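Side-chain contacts in gluconate kinase (Lactobacillus acidophilus, PDB 3LL3), which probably transfers a phosphate from ATP to a sugar or sugar acid such as xylulose or gluconate: residues 375-380 with 401-406; 301-306 with 319-324. One frame throughout, in Å; residues are numbered along the deposited sequence.

Interaction 1. Residues 375-380 with 401-406; sequences GIIFNL and GGFLKS. With ATP (adenosine-5'-triphosphate), chain C.
The ring of Phe403, in the loop 401-406, meets Ile376 and Ile377 of helix 365-388 and the adenine of ATP. Ile377 comes to its edge, near the ring plane, with CG1 4.1 Å from Phe403 CE2. Ile376 arrives obliquely, its CG2 lying 3.6 Å from Phe403 CE2, while its CD1 reaches out beside CZ. Also at an oblique slant is the adenine, whose N3 stands 3.4 Å from Phe403 CD1, at the opposite corner of the ring and across its plane from Ile376 CG2. The ring is placed there because CG of Phe403 lies opposite the backbone N (chi1 178°), which sends it from the turn toward the helix. Together Gly401, Gly402 and Phe403 form the glycine-rich turn after strand 396-400 in the C-terminal domain, part of the nucleotide site of the actin-like ATPase fold. Gly402 N donates a fairly straight hydrogen bond to the alpha-phosphate oxygen O1A of ATP (2.8 Å, 160° at the hydrogen). A CB on Gly402 would run into the phosphate oxygen O2A. Phe403 also packs on Val259 of the neighbouring strand, and Ile377 on Leu412 and Ile416 of helix 407-417.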
# COMPACT_ATOMS: atom_id res chain seq x y z
N GLY A 375 4.60 -1.85 11.17
CA GLY A 375 4.55 -2.99 10.28
C GLY A 375 5.76 -3.89 10.46
O GLY A 375 5.63 -5.13 10.49
N ILE A 376 6.94 -3.28 10.56
CA ILE A 376 8.16 -4.03 10.77
C ILE A 376 8.00 -4.90 12.03
O ILE A 376 8.25 -6.09 12.00
CB ILE A 376 9.38 -3.10 10.90
CG1 ILE A 376 9.81 -2.61 9.51
CG2 ILE A 376 10.56 -3.83 11.55
CD1 ILE A 376 10.74 -1.44 9.54
N ILE A 377 7.50 -4.29 13.10
CA ILE A 377 7.32 -4.99 14.38
C ILE A 377 6.18 -6.01 14.34
O ILE A 377 6.29 -7.08 14.93
CB ILE A 377 7.05 -3.96 15.51
CG1 ILE A 377 8.23 -3.00 15.62
CG2 ILE A 377 6.82 -4.67 16.86
CD1 ILE A 377 8.04 -1.94 16.74
N PHE A 378 5.08 -5.65 13.67
CA PHE A 378 3.96 -6.57 13.50
C PHE A 378 4.44 -7.86 12.80
O PHE A 378 4.03 -8.97 13.15
CB PHE A 378 2.84 -5.94 12.66
CG PHE A 378 1.82 -5.15 13.47
CD1 PHE A 378 1.36 -5.62 14.69
CD2 PHE A 378 1.27 -3.98 12.95
CE1 PHE A 378 0.41 -4.92 15.41
CE2 PHE A 378 0.31 -3.28 13.65
CZ PHE A 378 -0.13 -3.74 14.88
N ASN A 379 5.29 -7.71 11.79
CA ASN A 379 5.79 -8.85 11.03
C ASN A 379 6.57 -9.79 11.97
O ASN A 379 6.39 -11.00 11.94
CB ASN A 379 6.67 -8.33 9.89
CG ASN A 379 7.21 -9.43 8.99
OD1 ASN A 379 8.40 -9.42 8.64
ND2 ASN A 379 6.37 -10.38 8.61
N LEU A 380 7.42 -9.20 12.80
CA LEU A 380 8.17 -9.93 13.81
C LEU A 380 7.25 -10.60 14.83
O LEU A 380 7.53 -11.69 15.31
CB LEU A 380 9.16 -9.00 14.52
CG LEU A 380 10.39 -8.57 13.70
CD1 LEU A 380 10.97 -7.25 14.24
CD2 LEU A 380 11.44 -9.65 13.64
N GLY A 401 19.94 -5.40 18.92
CA GLY A 401 19.97 -5.00 17.53
C GLY A 401 19.74 -3.52 17.30
O GLY A 401 19.02 -2.89 18.04
N GLY A 402 20.37 -2.99 16.26
CA GLY A 402 20.34 -1.57 15.97
C GLY A 402 18.97 -0.98 15.73
O GLY A 402 18.77 0.23 15.92
N PHE A 403 18.00 -1.80 15.31
CA PHE A 403 16.66 -1.28 15.05
C PHE A 403 15.96 -0.96 16.37
O PHE A 403 15.07 -0.11 16.41
CB PHE A 403 15.82 -2.27 14.23
CG PHE A 403 14.42 -1.81 13.97
CD1 PHE A 403 14.17 -0.69 13.18
CD2 PHE A 403 13.33 -2.49 14.51
CE1 PHE A 403 12.88 -0.26 12.93
CE2 PHE A 403 12.01 -2.06 14.28
CZ PHE A 403 11.79 -0.94 13.48
N LEU A 404 16.38 -1.65 17.42
CA LEU A 404 15.82 -1.49 18.76
C LEU A 404 16.64 -0.53 19.62
O LEU A 404 16.59 -0.61 20.84
CB LEU A 404 15.76 -2.83 19.48
CG LEU A 404 15.06 -3.93 18.69
CD1 LEU A 404 15.06 -5.23 19.48
CD2 LEU A 404 13.64 -3.50 18.27
N LYS A 405 17.36 0.39 18.99
CA LYS A 405 18.17 1.35 19.73
C LYS A 405 17.33 2.27 20.58
O LYS A 405 17.64 2.51 21.72
CB LYS A 405 19.04 2.19 18.79
CG LYS A 405 20.05 3.05 19.55
CD LYS A 405 20.56 4.22 18.73
CE LYS A 405 21.36 3.77 17.53
NZ LYS A 405 22.36 2.69 17.89
N SER A 406 16.25 2.80 20.00
CA SER A 406 15.48 3.85 20.64
C SER A 406 14.51 3.32 21.68
O SER A 406 13.98 2.22 21.54
CB SER A 406 14.69 4.63 19.59
OG SER A 406 13.64 3.81 19.12
PG ATP C . 25.99 -6.44 12.99
O1G ATP C . 26.55 -4.91 12.70
O2G ATP C . 26.14 -6.80 14.61
O3G ATP C . 26.70 -7.40 12.16
PB ATP C . 23.69 -5.35 11.66
O1B ATP C . 22.14 -5.83 11.44
O2B ATP C . 24.40 -5.20 10.40
O3B ATP C . 24.38 -6.52 12.62
PA ATP C . 22.77 -3.27 13.54
O1A ATP C . 22.24 -4.30 14.71
O2A ATP C . 23.44 -2.11 14.10
O3A ATP C . 23.83 -3.90 12.44
O5' ATP C . 21.42 -2.75 12.76
C5' ATP C . 21.59 -2.00 11.57
C4' ATP C . 20.30 -1.27 11.29
O4' ATP C . 19.82 -0.34 12.25
C3' ATP C . 20.00 -0.68 9.88
O3' ATP C . 19.30 -1.53 9.02
C2' ATP C . 19.39 0.74 10.18
O2' ATP C . 18.42 1.13 9.25
C1' ATP C . 18.93 0.54 11.61
N9 ATP C . 18.98 1.75 12.42
C8 ATP C . 20.02 2.59 12.60
N7 ATP C . 19.61 3.54 13.57
C5 ATP C . 18.30 3.21 13.98
C6 ATP C . 17.41 3.80 14.92
N6 ATP C . 17.85 4.95 15.69
N1 ATP C . 16.20 3.27 15.12
C2 ATP C . 15.79 2.16 14.42
N3 ATP C . 16.66 1.59 13.50
C4 ATP C . 17.89 2.13 13.30

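Interaction 2. Residues 301-306 with 319-324; sequences IVFNWA and DFLDVA. With ATP (adenosine-5'-triphosphate), chain C.
The adenine pocket of this kinase shows how one aromatic ring can serve a ligand and a helix packing at once: Phe303 meets the base of ATP and the side chains of Phe320 and Leu321. ATP N3 lies over one face of Phe303, 3.7 Å above the ring plane and displaced toward its rim. At the far end of the same ring, the edge of Phe303 at CE2 points at the face of Phe320, an edge-to-face pair with centroids 4.8 Å apart and planes at 61°. The closest atoms are Phe303 CE2 and Phe320 CD1, at 3.4 Å. CG of Leu321, anti to its carbonyl carbon (chi1 -66°), carries two methyls to ring and base, CD2 3.9 Å from Phe303 CE2 and CD1 3.7 Å from ATP N1. Farther round the rim of Phe320, on the same side of its plane as Phe303, Ala306 CB sits 3.9 Å from Phe320 CE2. Replacing Phe303 by an alanine would probably leave the adenine without the ring face against its N3 and the face of Phe320 without its edge partner, opening a gap between the helices. Phe320 also packs on Ala369 and Ile373 of helix 365-388, and Trp305 NE1 is hydrogen-bonded to His363 O of the second subunit. The short segments of the two helices cross nearly at right angles (82°), with axes 11.6 Å apart, so long side chains span the distance beside the nucleotide site of the C-terminal domain of an FGGY kinase.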
# COMPACT_ATOMS: atom_id res chain seq x y z
N ILE A 301 16.66 -2.78 7.57
CA ILE A 301 16.89 -2.50 6.16
C ILE A 301 15.68 -1.79 5.54
O ILE A 301 15.81 -0.95 4.66
CB ILE A 301 17.21 -3.80 5.36
CG1 ILE A 301 17.65 -3.47 3.94
CG2 ILE A 301 15.99 -4.77 5.33
CD1 ILE A 301 18.47 -4.61 3.29
N VAL A 302 14.50 -2.14 6.03
CA VAL A 302 13.26 -1.53 5.57
C VAL A 302 13.05 -0.17 6.25
O VAL A 302 12.57 0.78 5.62
CB VAL A 302 12.05 -2.48 5.80
CG1 VAL A 302 10.74 -1.73 5.53
CG2 VAL A 302 12.16 -3.71 4.88
N PHE A 303 13.43 -0.06 7.51
CA PHE A 303 13.47 1.24 8.18
C PHE A 303 14.36 2.20 7.40
O PHE A 303 14.01 3.35 7.19
CB PHE A 303 13.98 1.09 9.60
CG PHE A 303 14.14 2.39 10.33
CD1 PHE A 303 15.35 3.07 10.30
CD2 PHE A 303 13.07 2.96 11.02
CE1 PHE A 303 15.51 4.28 10.97
CE2 PHE A 303 13.22 4.16 11.69
CZ PHE A 303 14.45 4.83 11.66
N ASN A 304 15.52 1.71 6.99
CA ASN A 304 16.42 2.49 6.16
C ASN A 304 15.78 2.90 4.84
O ASN A 304 15.86 4.06 4.46
CB ASN A 304 17.69 1.70 5.88
CG ASN A 304 18.76 2.55 5.24
OD1 ASN A 304 19.19 2.28 4.10
ND2 ASN A 304 19.20 3.58 5.95
N TRP A 305 15.15 1.96 4.13
CA TRP A 305 14.45 2.30 2.89
C TRP A 305 13.42 3.40 3.10
O TRP A 305 13.35 4.36 2.33
CB TRP A 305 13.79 1.07 2.25
CG TRP A 305 12.83 1.45 1.15
CD1 TRP A 305 13.12 1.61 -0.18
CD2 TRP A 305 11.42 1.71 1.29
NE1 TRP A 305 11.97 1.95 -0.87
CE2 TRP A 305 10.92 2.02 0.01
CE3 TRP A 305 10.53 1.70 2.38
CZ2 TRP A 305 9.58 2.33 -0.22
CZ3 TRP A 305 9.20 2.01 2.15
CH2 TRP A 305 8.73 2.32 0.85
N ALA A 306 12.61 3.27 4.15
CA ALA A 306 11.56 4.26 4.44
C ALA A 306 12.13 5.63 4.78
O ALA A 306 11.56 6.65 4.41
CB ALA A 306 10.65 3.78 5.56
N ASP A 319 15.50 11.69 13.35
CA ASP A 319 14.50 12.57 12.74
C ASP A 319 13.25 11.75 12.38
O ASP A 319 12.12 12.16 12.62
CB ASP A 319 15.04 13.24 11.47
CG ASP A 319 16.14 14.27 11.74
OD1 ASP A 319 16.20 14.80 12.86
OD2 ASP A 319 16.93 14.55 10.81
N PHE A 320 13.48 10.58 11.77
CA PHE A 320 12.39 9.71 11.35
C PHE A 320 11.56 9.29 12.55
O PHE A 320 10.34 9.40 12.54
CB PHE A 320 12.96 8.47 10.66
CG PHE A 320 11.93 7.59 10.01
CD1 PHE A 320 11.14 6.75 10.76
CD2 PHE A 320 11.78 7.57 8.64
CE1 PHE A 320 10.21 5.92 10.17
CE2 PHE A 320 10.84 6.73 8.03
CZ PHE A 320 10.06 5.91 8.81
N LEU A 321 12.24 8.80 13.59
CA LEU A 321 11.57 8.39 14.81
C LEU A 321 10.77 9.55 15.41
O LEU A 321 9.64 9.38 15.84
CB LEU A 321 12.60 7.90 15.82
CG LEU A 321 13.32 6.63 15.39
CD1 LEU A 321 14.42 6.29 16.37
CD2 LEU A 321 12.32 5.49 15.26
N ASP A 322 11.38 10.73 15.43
CA ASP A 322 10.70 11.91 15.96
C ASP A 322 9.39 12.14 15.21
O ASP A 322 8.33 12.34 15.81
CB ASP A 322 11.60 13.15 15.88
CG ASP A 322 12.73 13.14 16.90
OD1 ASP A 322 12.63 12.39 17.91
OD2 ASP A 322 13.71 13.88 16.69
N VAL A 323 9.45 12.11 13.88
CA VAL A 323 8.23 12.35 13.09
C VAL A 323 7.19 11.27 13.31
O VAL A 323 6.00 11.55 13.51
CB VAL A 323 8.54 12.47 11.61
CG1 VAL A 323 7.26 12.67 10.82
CG2 VAL A 323 9.51 13.63 11.37
N ALA A 324 7.64 10.01 13.29
CA ALA A 324 6.74 8.87 13.48
C ALA A 324 5.97 8.99 14.80
O ALA A 324 4.78 8.70 14.87
CB ALA A 324 7.51 7.56 13.44
PG ATP C . 25.99 -6.44 12.99
O1G ATP C . 26.55 -4.91 12.70
O2G ATP C . 26.14 -6.80 14.61
O3G ATP C . 26.70 -7.40 12.16
PB ATP C . 23.69 -5.35 11.66
O1B ATP C . 22.14 -5.83 11.44
O2B ATP C . 24.40 -5.20 10.40
O3B ATP C . 24.38 -6.52 12.62
PA ATP C . 22.77 -3.27 13.54
O1A ATP C . 22.24 -4.30 14.71
O2A ATP C . 23.44 -2.11 14.10
O3A ATP C . 23.83 -3.90 12.44
O5' ATP C . 21.42 -2.75 12.76
C5' ATP C . 21.59 -2.00 11.57
C4' ATP C . 20.30 -1.27 11.29
O4' ATP C . 19.82 -0.34 12.25
C3' ATP C . 20.00 -0.68 9.88
O3' ATP C . 19.30 -1.53 9.02
C2' ATP C . 19.39 0.74 10.18
O2' ATP C . 18.42 1.13 9.25
C1' ATP C . 18.93 0.54 11.61
N9 ATP C . 18.98 1.75 12.42
C8 ATP C . 20.02 2.59 12.60
N7 ATP C . 19.61 3.54 13.57
C5 ATP C . 18.30 3.21 13.98
C6 ATP C . 17.41 3.80 14.92
N6 ATP C . 17.85 4.95 15.69
N1 ATP C . 16.20 3.27 15.12
C2 ATP C . 15.79 2.16 14.42
N3 ATP C . 16.66 1.59 13.50
C4 ATP C . 17.89 2.13 13.30

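Both contacts are buried in the C-terminal domain and both end on ATP, but interaction 1 lies deeper, its centre about 16 Å from the chain centre against about 24 Å, while Trp305 of segment 301-306 reaches the second subunit. Helix 365-388 is common to them: it supplies a segment to interaction 1 and backs interaction 2 through Ala369, Val372 and Ile373. The former sets isoleucines against an aromatic ring, beside a backbone hydrogen bond to a phosphate; the latter adds an aromatic pair and touches base and ribose. They meet directly, Phe403 CE1 lying 3.7 Å from Phe303 CD2. Thus two phenylalanines, one from each contact, approach the adenine together from neighbouring elements.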